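Local coordinates for hypothetical membrane spanning protein (Thermus thermophilus, PDB 2VPZ) that probably serves as the quinone-binding, membrane-spanning subunit of a polysulfide reductase complex, exchanging electrons with the membrane quinone pool, at residues 36-41 / 47-52; 155-160 / 177-182; 163-168 / 226-231; 189-194 / 200-205. All coordinates share one frame; numbering follows the deposited sequence.

Interaction 1 of 4, residues 36-41 / 47-52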
loop_
_atom_site.group_PDB
_atom_site.type_symbol
_atom_site.label_atom_id
_atom_site.label_comp_id
_atom_site.label_asym_id
_atom_site.label_seq_id
_atom_site.Cartn_x
_atom_site.Cartn_y
_atom_site.Cartn_z
ATOM N N ALA C 36 46.925 -16.965 -28.329
ATOM C CA ALA C 36 47.615 -15.761 -27.817
ATOM C C ALA C 36 48.785 -16.095 -26.855
ATOM O O ALA C 36 49.904 -15.603 -27.018
ATOM C CB ALA C 36 46.597 -14.801 -27.113
ATOM N N LEU C 37 48.500 -16.933 -25.853
ATOM C CA LEU C 37 49.482 -17.399 -24.877
ATOM C C LEU C 37 50.609 -18.231 -25.554
ATOM O O LEU C 37 51.729 -18.308 -25.039
ATOM C CB LEU C 37 48.807 -18.230 -23.750
ATOM C CG LEU C 37 47.850 -17.547 -22.740
ATOM C CD1 LEU C 37 47.318 -18.558 -21.710
ATOM C CD2 LEU C 37 48.570 -16.400 -22.019
ATOM N N LEU C 38 50.301 -18.865 -26.686
ATOM C CA LEU C 38 51.277 -19.673 -27.444
ATOM C C LEU C 38 52.223 -18.731 -28.205
ATOM O O LEU C 38 53.442 -18.879 -28.138
ATOM C CB LEU C 38 50.611 -20.700 -28.381
ATOM C CG LEU C 38 50.063 -21.978 -27.706
ATOM C CD1 LEU C 38 49.184 -22.778 -28.685
ATOM C CD2 LEU C 38 51.221 -22.843 -27.168
ATOM N N HIS C 39 51.664 -17.769 -28.927
ATOM C CA HIS C 39 52.499 -16.788 -29.615
ATOM C C HIS C 39 53.410 -16.108 -28.590
ATOM O O HIS C 39 54.556 -15.758 -28.902
ATOM C CB HIS C 39 51.678 -15.713 -30.334
ATOM C CG HIS C 39 51.341 -15.992 -31.743
ATOM N ND1 HIS C 39 50.217 -16.674 -32.107
ATOM C CD2 HIS C 39 52.020 -15.762 -32.868
ATOM C CE1 HIS C 39 50.225 -16.867 -33.405
ATOM N NE2 HIS C 39 51.316 -16.317 -33.892
ATOM N N LEU C 40 52.907 -15.934 -27.374
ATOM C CA LEU C 40 53.663 -15.269 -26.321
ATOM C C LEU C 40 54.838 -16.106 -25.732
ATOM O O LEU C 40 55.834 -15.533 -25.304
ATOM C CB LEU C 40 52.705 -14.676 -25.247
ATOM C CG LEU C 40 52.469 -13.133 -25.084
ATOM C CD1 LEU C 40 52.740 -12.401 -26.410
ATOM C CD2 LEU C 40 51.034 -12.845 -24.567
ATOM N N LYS C 41 54.731 -17.438 -25.703
ATOM C CA LYS C 41 55.851 -18.298 -25.240
ATOM C C LYS C 41 56.784 -18.543 -26.444
ATOM O O LYS C 41 57.811 -19.200 -26.316
ATOM C CB LYS C 41 55.405 -19.699 -24.767
ATOM C CG LYS C 41 54.383 -19.773 -23.660
ATOM C CD LYS C 41 54.944 -19.280 -22.319
ATOM C CE LYS C 41 53.989 -19.524 -21.130
ATOM N NZ LYS C 41 54.669 -20.137 -19.927
ATOM N N ARG C 47 50.749 -21.138 -34.546
ATOM C CA ARG C 47 50.217 -20.870 -35.876
ATOM C C ARG C 47 48.892 -21.515 -36.277
ATOM O O ARG C 47 48.023 -20.878 -36.889
ATOM C CB ARG C 47 51.295 -21.158 -36.918
ATOM C CG ARG C 47 52.307 -20.038 -37.113
ATOM C CD ARG C 47 51.785 -19.073 -38.179
ATOM N NE ARG C 47 51.503 -19.745 -39.450
ATOM C CZ ARG C 47 51.287 -19.127 -40.600
ATOM N NH1 ARG C 47 51.328 -17.804 -40.622
ATOM N NH2 ARG C 47 51.039 -19.803 -41.720
ATOM N N ARG C 48 48.758 -22.787 -35.952
ATOM C CA ARG C 48 47.554 -23.522 -36.262
ATOM C C ARG C 48 46.490 -23.270 -35.181
ATOM O O ARG C 48 45.303 -23.406 -35.449
ATOM C CB ARG C 48 47.839 -25.018 -36.403
ATOM C CG ARG C 48 48.224 -25.680 -35.106
ATOM C CD ARG C 48 48.706 -27.088 -35.340
ATOM N NE ARG C 48 47.665 -28.084 -35.141
ATOM C CZ ARG C 48 47.692 -28.991 -34.175
ATOM N NH1 ARG C 48 48.716 -29.006 -33.338
ATOM N NH2 ARG C 48 46.704 -29.867 -34.048
ATOM N N TYR C 49 46.884 -22.908 -33.964
ATOM C CA TYR C 49 45.857 -22.597 -32.969
ATOM C C TYR C 49 45.184 -21.272 -33.380
ATOM O O TYR C 49 44.006 -21.043 -33.114
ATOM C CB TYR C 49 46.385 -22.546 -31.526
ATOM C CG TYR C 49 46.298 -23.908 -30.848
ATOM C CD1 TYR C 49 47.342 -24.833 -30.958
ATOM C CD2 TYR C 49 45.139 -24.299 -30.174
ATOM C CE1 TYR C 49 47.233 -26.115 -30.420
ATOM C CE2 TYR C 49 45.012 -25.577 -29.632
ATOM C CZ TYR C 49 46.065 -26.486 -29.757
ATOM O OH TYR C 49 45.956 -27.749 -29.221
ATOM N N THR C 50 45.927 -20.425 -34.081
ATOM C CA THR C 50 45.397 -19.172 -34.561
ATOM C C THR C 50 44.403 -19.432 -35.730
ATOM O O THR C 50 43.335 -18.799 -35.827
ATOM C CB THR C 50 46.554 -18.206 -34.980
ATOM O OG1 THR C 50 47.501 -18.117 -33.922
ATOM C CG2 THR C 50 46.006 -16.808 -35.322
ATOM N N LEU C 51 44.708 -20.397 -36.599
ATOM C CA LEU C 51 43.798 -20.724 -37.702
ATOM C C LEU C 51 42.402 -21.127 -37.146
ATOM O O LEU C 51 41.378 -20.630 -37.627
ATOM C CB LEU C 51 44.323 -21.854 -38.634
ATOM C CG LEU C 51 43.355 -22.261 -39.771
ATOM C CD1 LEU C 51 43.121 -21.085 -40.764
ATOM C CD2 LEU C 51 43.878 -23.498 -40.536
ATOM N N TYR C 52 42.407 -22.004 -36.140
ATOM C CA TYR C 52 41.247 -22.566 -35.404
ATOM C C TYR C 52 40.380 -21.527 -34.661
ATOM O O TYR C 52 39.122 -21.579 -34.658
ATOM C CB TYR C 52 41.743 -23.565 -34.362
ATOM C CG TYR C 52 42.523 -24.788 -34.774
ATOM C CD1 TYR C 52 43.246 -25.499 -33.818
ATOM C CD2 TYR C 52 42.480 -25.326 -36.078
ATOM C CE1 TYR C 52 43.907 -26.684 -34.092
ATOM C CE2 TYR C 52 43.153 -26.534 -36.396
ATOM C CZ TYR C 52 43.869 -27.203 -35.386
ATOM O OH TYR C 52 44.498 -28.392 -35.669
#

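Interaction 2 of 4, residues 155-160 / 177-182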
loop_
_atom_site.group_PDB
_atom_site.type_symbol
_atom_site.label_atom_id
_atom_site.label_comp_id
_atom_site.label_asym_id
_atom_site.label_seq_id
_atom_site.Cartn_x
_atom_site.Cartn_y
_atom_site.Cartn_z
ATOM N N THR C 155 34.069 -22.155 -17.800
ATOM C CA THR C 155 33.534 -23.221 -18.633
ATOM C C THR C 155 33.988 -23.136 -20.104
ATOM O O THR C 155 34.124 -24.171 -20.792
ATOM C CB THR C 155 31.967 -23.267 -18.460
ATOM O OG1 THR C 155 31.590 -24.498 -17.845
ATOM C CG2 THR C 155 31.273 -23.078 -19.785
ATOM N N ALA C 156 34.264 -21.920 -20.568
ATOM C CA ALA C 156 34.752 -21.665 -21.925
ATOM C C ALA C 156 36.214 -22.182 -22.028
ATOM O O ALA C 156 36.675 -22.577 -23.110
ATOM C CB ALA C 156 34.686 -20.127 -22.242
ATOM N N LEU C 157 36.905 -22.211 -20.887
ATOM C CA LEU C 157 38.277 -22.716 -20.781
ATOM C C LEU C 157 38.282 -24.265 -20.801
ATOM O O LEU C 157 39.105 -24.878 -21.483
ATOM C CB LEU C 157 38.992 -22.137 -19.539
ATOM C CG LEU C 157 39.175 -20.597 -19.572
ATOM C CD1 LEU C 157 39.693 -20.053 -18.219
ATOM C CD2 LEU C 157 40.116 -20.219 -20.741
ATOM N N VAL C 158 37.367 -24.902 -20.085
ATOM C CA VAL C 158 37.274 -26.357 -20.124
ATOM C C VAL C 158 36.985 -26.822 -21.608
ATOM O O VAL C 158 37.504 -27.856 -22.054
ATOM C CB VAL C 158 36.169 -26.881 -19.138
ATOM C CG1 VAL C 158 36.104 -28.402 -19.166
ATOM C CG2 VAL C 158 36.468 -26.371 -17.700
ATOM N N LEU C 159 36.206 -26.046 -22.375
ATOM C CA LEU C 159 35.923 -26.369 -23.796
ATOM C C LEU C 159 37.187 -26.259 -24.682
ATOM O O LEU C 159 37.475 -27.165 -25.456
ATOM C CB LEU C 159 34.804 -25.489 -24.407
ATOM C CG LEU C 159 33.374 -25.637 -23.854
ATOM C CD1 LEU C 159 32.384 -24.761 -24.638
ATOM C CD2 LEU C 159 32.943 -27.105 -23.906
ATOM N N ALA C 160 37.914 -25.152 -24.582
ATOM C CA ALA C 160 39.125 -24.977 -25.381
ATOM C C ALA C 160 40.236 -26.016 -25.066
ATOM O O ALA C 160 40.807 -26.631 -25.985
ATOM C CB ALA C 160 39.692 -23.534 -25.238
ATOM N N ARG C 177 42.333 -30.387 -16.077
ATOM C CA ARG C 177 41.857 -30.992 -14.811
ATOM C C ARG C 177 41.699 -29.976 -13.635
ATOM O O ARG C 177 40.810 -30.127 -12.774
ATOM C CB ARG C 177 42.751 -32.171 -14.393
ATOM C CG ARG C 177 42.834 -33.329 -15.400
ATOM C CD ARG C 177 43.577 -34.553 -14.835
ATOM N NE ARG C 177 43.080 -35.821 -15.375
ATOM C CZ ARG C 177 43.817 -36.758 -15.954
ATOM N NH1 ARG C 177 45.123 -36.587 -16.084
ATOM N NH2 ARG C 177 43.243 -37.865 -16.415
ATOM N N VAL C 178 42.571 -28.971 -13.603
ATOM C CA VAL C 178 42.548 -27.897 -12.600
ATOM C C VAL C 178 41.283 -27.032 -12.857
ATOM O O VAL C 178 40.437 -26.861 -11.975
ATOM C CB VAL C 178 43.843 -26.973 -12.694
ATOM C CG1 VAL C 178 43.756 -25.806 -11.694
ATOM C CG2 VAL C 178 45.126 -27.799 -12.449
ATOM N N LEU C 179 41.148 -26.516 -14.084
ATOM C CA LEU C 179 39.992 -25.700 -14.487
ATOM C C LEU C 179 38.637 -26.441 -14.497
ATOM O O LEU C 179 37.580 -25.819 -14.337
ATOM C CB LEU C 179 40.241 -25.038 -15.860
ATOM C CG LEU C 179 41.386 -24.018 -15.849
ATOM C CD1 LEU C 179 41.600 -23.437 -17.249
ATOM C CD2 LEU C 179 41.085 -22.906 -14.827
ATOM N N ALA C 180 38.660 -27.754 -14.700
ATOM C CA ALA C 180 37.430 -28.558 -14.683
ATOM C C ALA C 180 37.014 -28.832 -13.212
ATOM O O ALA C 180 35.827 -28.997 -12.914
ATOM C CB ALA C 180 37.617 -29.887 -15.484
ATOM N N GLY C 181 37.998 -28.873 -12.315
ATOM C CA GLY C 181 37.746 -29.047 -10.885
ATOM C C GLY C 181 37.125 -27.773 -10.305
ATOM O O GLY C 181 36.198 -27.822 -9.474
ATOM N N ALA C 182 37.622 -26.620 -10.752
ATOM C CA ALA C 182 37.106 -25.303 -10.356
ATOM C C ALA C 182 35.632 -25.161 -10.825
ATOM O O ALA C 182 34.737 -24.930 -10.001
ATOM C CB ALA C 182 37.987 -24.171 -10.972
#

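Interaction 3 of 4, residues 163-168 / 226-231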
loop_
_atom_site.group_PDB
_atom_site.type_symbol
_atom_site.label_atom_id
_atom_site.label_comp_id
_atom_site.label_asym_id
_atom_site.label_seq_id
_atom_site.Cartn_x
_atom_site.Cartn_y
_atom_site.Cartn_z
ATOM N N LEU C 163 39.427 -29.598 -26.164
ATOM C CA LEU C 163 39.621 -29.698 -27.631
ATOM C C LEU C 163 41.146 -29.883 -27.933
ATOM O O LEU C 163 41.548 -30.793 -28.687
ATOM C CB LEU C 163 39.063 -28.436 -28.352
ATOM C CG LEU C 163 38.755 -28.368 -29.858
ATOM C CD1 LEU C 163 39.669 -27.352 -30.554
ATOM C CD2 LEU C 163 38.889 -29.758 -30.514
ATOM N N ALA C 164 41.970 -29.026 -27.318
ATOM C CA ALA C 164 43.435 -29.060 -27.440
ATOM C C ALA C 164 43.995 -30.445 -27.085
ATOM O O ALA C 164 44.924 -30.927 -27.742
ATOM C CB ALA C 164 44.084 -27.974 -26.516
ATOM N N ALA C 165 43.430 -31.084 -26.057
ATOM C CA ALA C 165 43.849 -32.424 -25.611
ATOM C C ALA C 165 43.395 -33.571 -26.539
ATOM O O ALA C 165 44.009 -34.642 -26.557
ATOM C CB ALA C 165 43.370 -32.698 -24.167
ATOM N N LEU C 166 42.314 -33.367 -27.297
ATOM C CA LEU C 166 41.835 -34.379 -28.244
ATOM C C LEU C 166 42.799 -34.327 -29.485
ATOM O O LEU C 166 43.139 -35.368 -30.068
ATOM C CB LEU C 166 40.339 -34.160 -28.611
ATOM C CG LEU C 166 39.301 -34.502 -27.501
ATOM C CD1 LEU C 166 37.863 -34.143 -27.941
ATOM C CD2 LEU C 166 39.395 -35.994 -27.138
ATOM N N LEU C 167 43.257 -33.115 -29.816
ATOM C CA LEU C 167 44.217 -32.843 -30.893
ATOM C C LEU C 167 45.665 -33.243 -30.418
ATOM O O LEU C 167 46.672 -32.949 -31.074
ATOM C CB LEU C 167 44.151 -31.354 -31.336
ATOM C CG LEU C 167 42.760 -30.797 -31.727
ATOM C CD1 LEU C 167 42.876 -29.391 -32.346
ATOM C CD2 LEU C 167 42.058 -31.748 -32.714
ATOM N N LYS C 168 45.730 -33.922 -29.268
ATOM C CA LYS C 168 46.965 -34.427 -28.645
ATOM C C LYS C 168 48.082 -33.442 -28.210
ATOM O O LYS C 168 49.250 -33.833 -28.102
ATOM C CB LYS C 168 47.550 -35.587 -29.494
ATOM C CG LYS C 168 46.689 -36.887 -29.586
ATOM C CD LYS C 168 46.493 -37.632 -28.243
ATOM C CE LYS C 168 45.408 -38.722 -28.352
ATOM N NZ LYS C 168 44.717 -39.013 -27.053
ATOM N N LEU C 226 39.059 -40.653 -21.973
ATOM C CA LEU C 226 37.602 -40.371 -21.713
ATOM C C LEU C 226 37.577 -38.935 -21.174
ATOM O O LEU C 226 36.622 -38.172 -21.375
ATOM C CB LEU C 226 36.918 -41.227 -20.613
ATOM C CG LEU C 226 36.809 -42.748 -20.502
ATOM C CD1 LEU C 226 36.198 -43.153 -19.138
ATOM C CD2 LEU C 226 35.988 -43.333 -21.682
ATOM N N ALA C 227 38.634 -38.604 -20.432
ATOM C CA ALA C 227 38.820 -37.302 -19.785
ATOM C C ALA C 227 38.430 -36.048 -20.645
ATOM O O ALA C 227 37.781 -35.165 -20.074
ATOM C CB ALA C 227 40.231 -37.199 -19.169
ATOM N N PRO C 228 38.896 -35.898 -21.935
ATOM C CA PRO C 228 38.441 -34.707 -22.681
ATOM C C PRO C 228 36.951 -34.733 -23.144
ATOM O O PRO C 228 36.301 -33.682 -23.274
ATOM C CB PRO C 228 39.358 -34.634 -23.900
ATOM C CG PRO C 228 40.629 -35.217 -23.440
ATOM C CD PRO C 228 40.177 -36.375 -22.481
ATOM N N TRP C 229 36.425 -35.915 -23.461
ATOM C CA TRP C 229 35.026 -36.006 -23.896
ATOM C C TRP C 229 34.115 -35.621 -22.742
ATOM O O TRP C 229 33.270 -34.733 -22.873
ATOM C CB TRP C 229 34.680 -37.395 -24.460
ATOM C CG TRP C 229 35.275 -37.597 -25.836
ATOM C CD1 TRP C 229 36.352 -38.389 -26.171
ATOM C CD2 TRP C 229 34.903 -36.910 -27.050
ATOM N NE1 TRP C 229 36.662 -38.221 -27.500
ATOM C CE2 TRP C 229 35.795 -37.325 -28.064
ATOM C CE3 TRP C 229 33.904 -35.974 -27.375
ATOM C CZ2 TRP C 229 35.714 -36.841 -29.399
ATOM C CZ3 TRP C 229 33.816 -35.483 -28.706
ATOM C CH2 TRP C 229 34.725 -35.925 -29.693
ATOM N N ALA C 230 34.315 -36.273 -21.606
ATOM C CA ALA C 230 33.553 -36.021 -20.388
ATOM C C ALA C 230 33.589 -34.536 -19.953
ATOM O O ALA C 230 32.554 -33.976 -19.582
ATOM C CB ALA C 230 34.056 -36.942 -19.226
ATOM N N GLY C 231 34.766 -33.911 -20.012
ATOM C CA GLY C 231 34.945 -32.507 -19.673
ATOM C C GLY C 231 34.261 -31.551 -20.637
ATOM O O GLY C 231 33.709 -30.515 -20.226
#

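Interaction 4 of 4, residues 189-194 / 200-205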
loop_
_atom_site.group_PDB
_atom_site.type_symbol
_atom_site.label_atom_id
_atom_site.label_comp_id
_atom_site.label_asym_id
_atom_site.label_seq_id
_atom_site.Cartn_x
_atom_site.Cartn_y
_atom_site.Cartn_z
ATOM N N LEU C 189 27.936 -25.674 -6.009
ATOM C CA LEU C 189 27.535 -24.699 -4.987
ATOM C C LEU C 189 26.549 -23.656 -5.568
ATOM O O LEU C 189 25.973 -22.860 -4.835
ATOM C CB LEU C 189 28.761 -23.969 -4.389
ATOM C CG LEU C 189 30.055 -24.768 -4.112
ATOM C CD1 LEU C 189 31.233 -23.823 -3.817
ATOM C CD2 LEU C 189 29.846 -25.755 -2.953
ATOM N N TYR C 190 26.356 -23.671 -6.878
ATOM C CA TYR C 190 25.444 -22.732 -7.520
ATOM C C TYR C 190 23.992 -22.721 -6.957
ATOM O O TYR C 190 23.517 -21.664 -6.519
ATOM C CB TYR C 190 25.427 -22.909 -9.050
ATOM C CG TYR C 190 24.257 -22.217 -9.733
ATOM C CD1 TYR C 190 24.091 -20.827 -9.663
ATOM C CD2 TYR C 190 23.296 -22.959 -10.431
ATOM C CE1 TYR C 190 22.987 -20.187 -10.274
ATOM C CE2 TYR C 190 22.187 -22.335 -11.046
ATOM C CZ TYR C 190 22.031 -20.948 -10.967
ATOM O OH TYR C 190 20.937 -20.345 -11.563
ATOM N N PRO C 191 23.275 -23.886 -6.944
ATOM C CA PRO C 191 21.899 -23.952 -6.399
ATOM C C PRO C 191 21.714 -23.447 -4.950
ATOM O O PRO C 191 20.630 -22.984 -4.562
ATOM C CB PRO C 191 21.505 -25.428 -6.512
ATOM C CG PRO C 191 22.415 -25.987 -7.574
ATOM C CD PRO C 191 23.706 -25.186 -7.475
ATOM N N LEU C 192 22.783 -23.571 -4.163
ATOM C CA LEU C 192 22.809 -23.185 -2.732
ATOM C C LEU C 192 22.934 -21.669 -2.530
ATOM O O LEU C 192 22.817 -21.130 -1.416
ATOM C CB LEU C 192 23.962 -23.918 -1.998
ATOM C CG LEU C 192 23.972 -25.459 -1.930
ATOM C CD1 LEU C 192 25.204 -25.982 -1.138
ATOM C CD2 LEU C 192 22.655 -25.968 -1.291
ATOM N N THR C 193 23.152 -20.996 -3.650
ATOM C CA THR C 193 23.321 -19.562 -3.737
ATOM C C THR C 193 21.990 -18.876 -4.144
ATOM O O THR C 193 21.902 -17.641 -4.218
ATOM C CB THR C 193 24.447 -19.275 -4.806
ATOM O OG1 THR C 193 25.508 -18.524 -4.220
ATOM C CG2 THR C 193 23.877 -18.587 -6.057
ATOM N N LEU C 194 20.936 -19.650 -4.341
ATOM C CA LEU C 194 19.645 -19.117 -4.784
ATOM C C LEU C 194 18.545 -19.001 -3.739
ATOM O O LEU C 194 18.598 -19.688 -2.703
ATOM C CB LEU C 194 19.092 -19.961 -5.975
ATOM C CG LEU C 194 19.884 -20.057 -7.305
ATOM C CD1 LEU C 194 19.441 -21.230 -8.200
ATOM C CD2 LEU C 194 19.759 -18.737 -8.075
ATOM N N GLY C 200 14.146 -24.259 -6.156
ATOM C CA GLY C 200 13.055 -25.198 -6.381
ATOM C C GLY C 200 12.579 -25.164 -7.826
ATOM O O GLY C 200 12.152 -26.182 -8.384
ATOM N N HIS C 201 12.636 -23.984 -8.443
ATOM C CA HIS C 201 12.266 -23.873 -9.862
ATOM C C HIS C 201 13.369 -24.561 -10.727
ATOM O O HIS C 201 13.029 -25.371 -11.593
ATOM C CB HIS C 201 12.035 -22.403 -10.339
ATOM C CG HIS C 201 11.839 -22.222 -11.807
ATOM N ND1 HIS C 201 10.641 -22.402 -12.435
ATOM C CD2 HIS C 201 12.708 -21.881 -12.764
ATOM C CE1 HIS C 201 10.784 -22.188 -13.723
ATOM N NE2 HIS C 201 12.038 -21.866 -13.949
ATOM N N LEU C 202 14.662 -24.269 -10.499
ATOM C CA LEU C 202 15.784 -24.934 -11.211
ATOM C C LEU C 202 15.661 -26.485 -11.051
ATOM O O LEU C 202 15.729 -27.222 -12.037
ATOM C CB LEU C 202 17.195 -24.485 -10.709
ATOM C CG LEU C 202 18.472 -25.213 -11.224
ATOM C CD1 LEU C 202 18.774 -24.818 -12.694
ATOM C CD2 LEU C 202 19.695 -24.927 -10.319
ATOM N N LEU C 203 15.469 -26.978 -9.829
ATOM C CA LEU C 203 15.337 -28.420 -9.579
ATOM C C LEU C 203 14.119 -29.054 -10.319
ATOM O O LEU C 203 14.267 -30.087 -10.980
ATOM C CB LEU C 203 15.358 -28.764 -8.058
ATOM C CG LEU C 203 16.641 -28.458 -7.232
ATOM C CD1 LEU C 203 16.616 -29.176 -5.855
ATOM C CD2 LEU C 203 17.911 -28.872 -8.027
ATOM N N GLU C 204 12.933 -28.461 -10.247
ATOM C CA GLU C 204 11.789 -29.009 -10.996
ATOM C C GLU C 204 12.038 -29.062 -12.537
ATOM O O GLU C 204 12.009 -30.142 -13.130
ATOM C CB GLU C 204 10.486 -28.210 -10.732
ATOM C CG GLU C 204 9.790 -28.529 -9.404
ATOM C CD GLU C 204 9.104 -27.317 -8.753
ATOM O OE1 GLU C 204 9.028 -27.278 -7.499
ATOM O OE2 GLU C 204 8.645 -26.421 -9.503
ATOM N N GLU C 205 12.311 -27.915 -13.170
ATOM C CA GLU C 205 12.522 -27.817 -14.627
ATOM C C GLU C 205 13.770 -28.497 -15.211
ATOM O O GLU C 205 13.776 -28.958 -16.357
ATOM C CB GLU C 205 12.493 -26.351 -15.098
ATOM C CG GLU C 205 11.406 -25.444 -14.477
ATOM C CD GLU C 205 9.980 -25.648 -15.038
ATOM O OE1 GLU C 205 9.792 -25.587 -16.280
ATOM O OE2 GLU C 205 9.057 -25.859 -14.214
#

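Interaction 1 of 4, residues 36-41 / 47-52
L38 and Y49 meet inside an antiparallel helical hairpin, formed where the chain leaves helix 16-41 and returns as helix 46-65; the axes of the two short segments approach to 9.2 Å, with N-to-C directions 160° apart. The tight part of the contact is apolar and buried. L38 CD1 lies 3.6 Å from Y49 CD1 and reaches the ring near its root, well away from the hydroxyl, which is hydrogen-bonded to S169. With its CG beside the backbone N (chi1 -78°), the leucine sends this methyl across to the second helix. R47 marks the loose side. Its CB points away from helix 16-41, its side chain lies on the surface and makes a cation-pi contact with Y107, and it comes nearest to H39 through its backbone, R47 N to H39 CE1 at 4.5 Å. Between these extremes stands the H39 imidazole. H39 ND1 is hydrogen-bonded to A35 O and T50 OG1 to A46 O, so both polar atoms are engaged within their own helices and no hydrogen bond crosses the hairpin here. What meets instead is carbon and oxygen: T50 OG1 sits in the imidazole plane, at the ring edge, 3.0 Å from H39 CE1.

Interaction 2 of 4, residues 155-160 / 177-182
L179 overlaps L157 with one methyl: L179 CD1 rests 3.7 Å from L157 CB and 4.0 Å from L157 CD1, so it covers the root of that side chain as well as one of its tips. Beside this pair, V158 meets the backbone of the second helix more than its side chains. V158 CG2 comes within 3.6 Å of L179 O and 3.8 Å of A180 CA, while V158 CG1 stands 4.2 Å from A180 CB. The valine torsion explains the division: CG1 lies anti to the backbone N (chi1 -179°) and CG2 beside it, so the two branches spread along the partner helix and share the work. A180, with a lone methyl as its side chain, permits a close pass; its CA is 5.9 Å from V158 CA, the nearest such pair across these segments. L179 O already accepts a hydrogen bond from S183 OG, so the methyl facing it does not bury a carbonyl without a partner. No hydrogen bond crosses between these segments, which meet by van der Waals packing.

The short axes run at 146° to each other, the antiparallel sense of a hairpin made by consecutive helices 148-166 and 175-189. Helix 16-41 reaches L157 through L33, and helix 227-245 flanks the first segment through A235 and R239, which touch T155. On another side L179 and V178 pack against V178 and L179 of the second subunit, placing this pair of helices beside the contact between the two copies.

Interaction 3 of 4, residues 163-168 / 226-231
The W229 indole receives L166 over one face, and both leucine methyls take part. L166 CD1 stands above the six-membered ring, 3.8 Å from its centroid and 15° off the ring normal, which is CH-pi geometry; L166 CD2 lies 3.5 Å from W229 NE1, above the five-membered part. The two branches thus span the fused ring system, with the side chains crossing at about a right angle. This is a helix-end to helix-start contact: the last turn of helix 148-166, closed by a Schellman motif with K168 at positive phi (61°) as its C-prime residue, packs on the opening turn of helix 227-245, where P228 sits.

L166 also serves the proline. CD2 touches P228 CB at 3.5 Å, so one methyl is shared between pyrrolidine and indole, and the CB of L166 and that of P228 both point into the contact. Put an alanine here and both methyls go, which would probably strip the indole of its CH-pi partner, leave it more able to turn about its own side-chain bonds, and open a gap beside P228 CB. W229 lies on the surface and P228 is buried, so the leucine bridges the outer and inner sides of the contact. No hydrogen bond crosses it. On the inner side A165 completes the grip on the proline, its CB 3.8 Å from P228 CG.

Interaction 4 of 4, residues 189-194 / 200-205
Y190 is the first residue of 189-194 to reach L202, and does so with one corner of its ring: Y190 CE2 lies 3.7 Å and Y190 CD2 4.1 Å from L202 CD2. Its CG is anti to the backbone N (chi1 165°), which carries the ring toward the second helix although CB itself does not point that way. The hydroxyl plays no part in this touch, being hydrogen-bonded to L143 O. P191 follows with its CB directed at helix 196-205, and P191 CG is 4.0 Å from L202 CD2. This proline is part of a short 3-10 turn, supported by T193 N to Y190 O at 3.0 Å. L192 and T193 turn elsewhere and pack on L133 and G146 of the second subunit. L194 then comes back, its CD1 4.3 Å from L202 CD2, the loosest of the three touches.

All three therefore converge on a single methyl. L202 has its CG anti to the backbone N (chi1 172°), extending the side chain from the helix into the bend of the turn, so that one leucine gathers the apolar side of the link. Carbon faces carbon between 189-194 and 200-205, which implies that their fit rests on shape and on the reach of one branched side chain, while a directional bond, R199 NE to P191 O, comes from the same helix just before the second segment.

How the interactions relate
Interactions 2 and 3 share helix 148-166 and lie with centres about 11 Å apart; their segments alternate along the chain, and V158 CG1 comes within 3.4 Å of G231 O, so the two tie helices 148-166, 175-189 and 227-245 into one bundle. Interaction 1, earlier in the sequence, is linked to interaction 3 through Y49 and A164 and through Y52 and L167, joining helix 46-65 to that bundle. Interaction 4, nested between the two segments of interaction 3, sits about 39 Å from interaction 1, centre to centre, across the middle of the chain. Interactions 2 and 4 both border the second subunit, so they lie where the two copies meet.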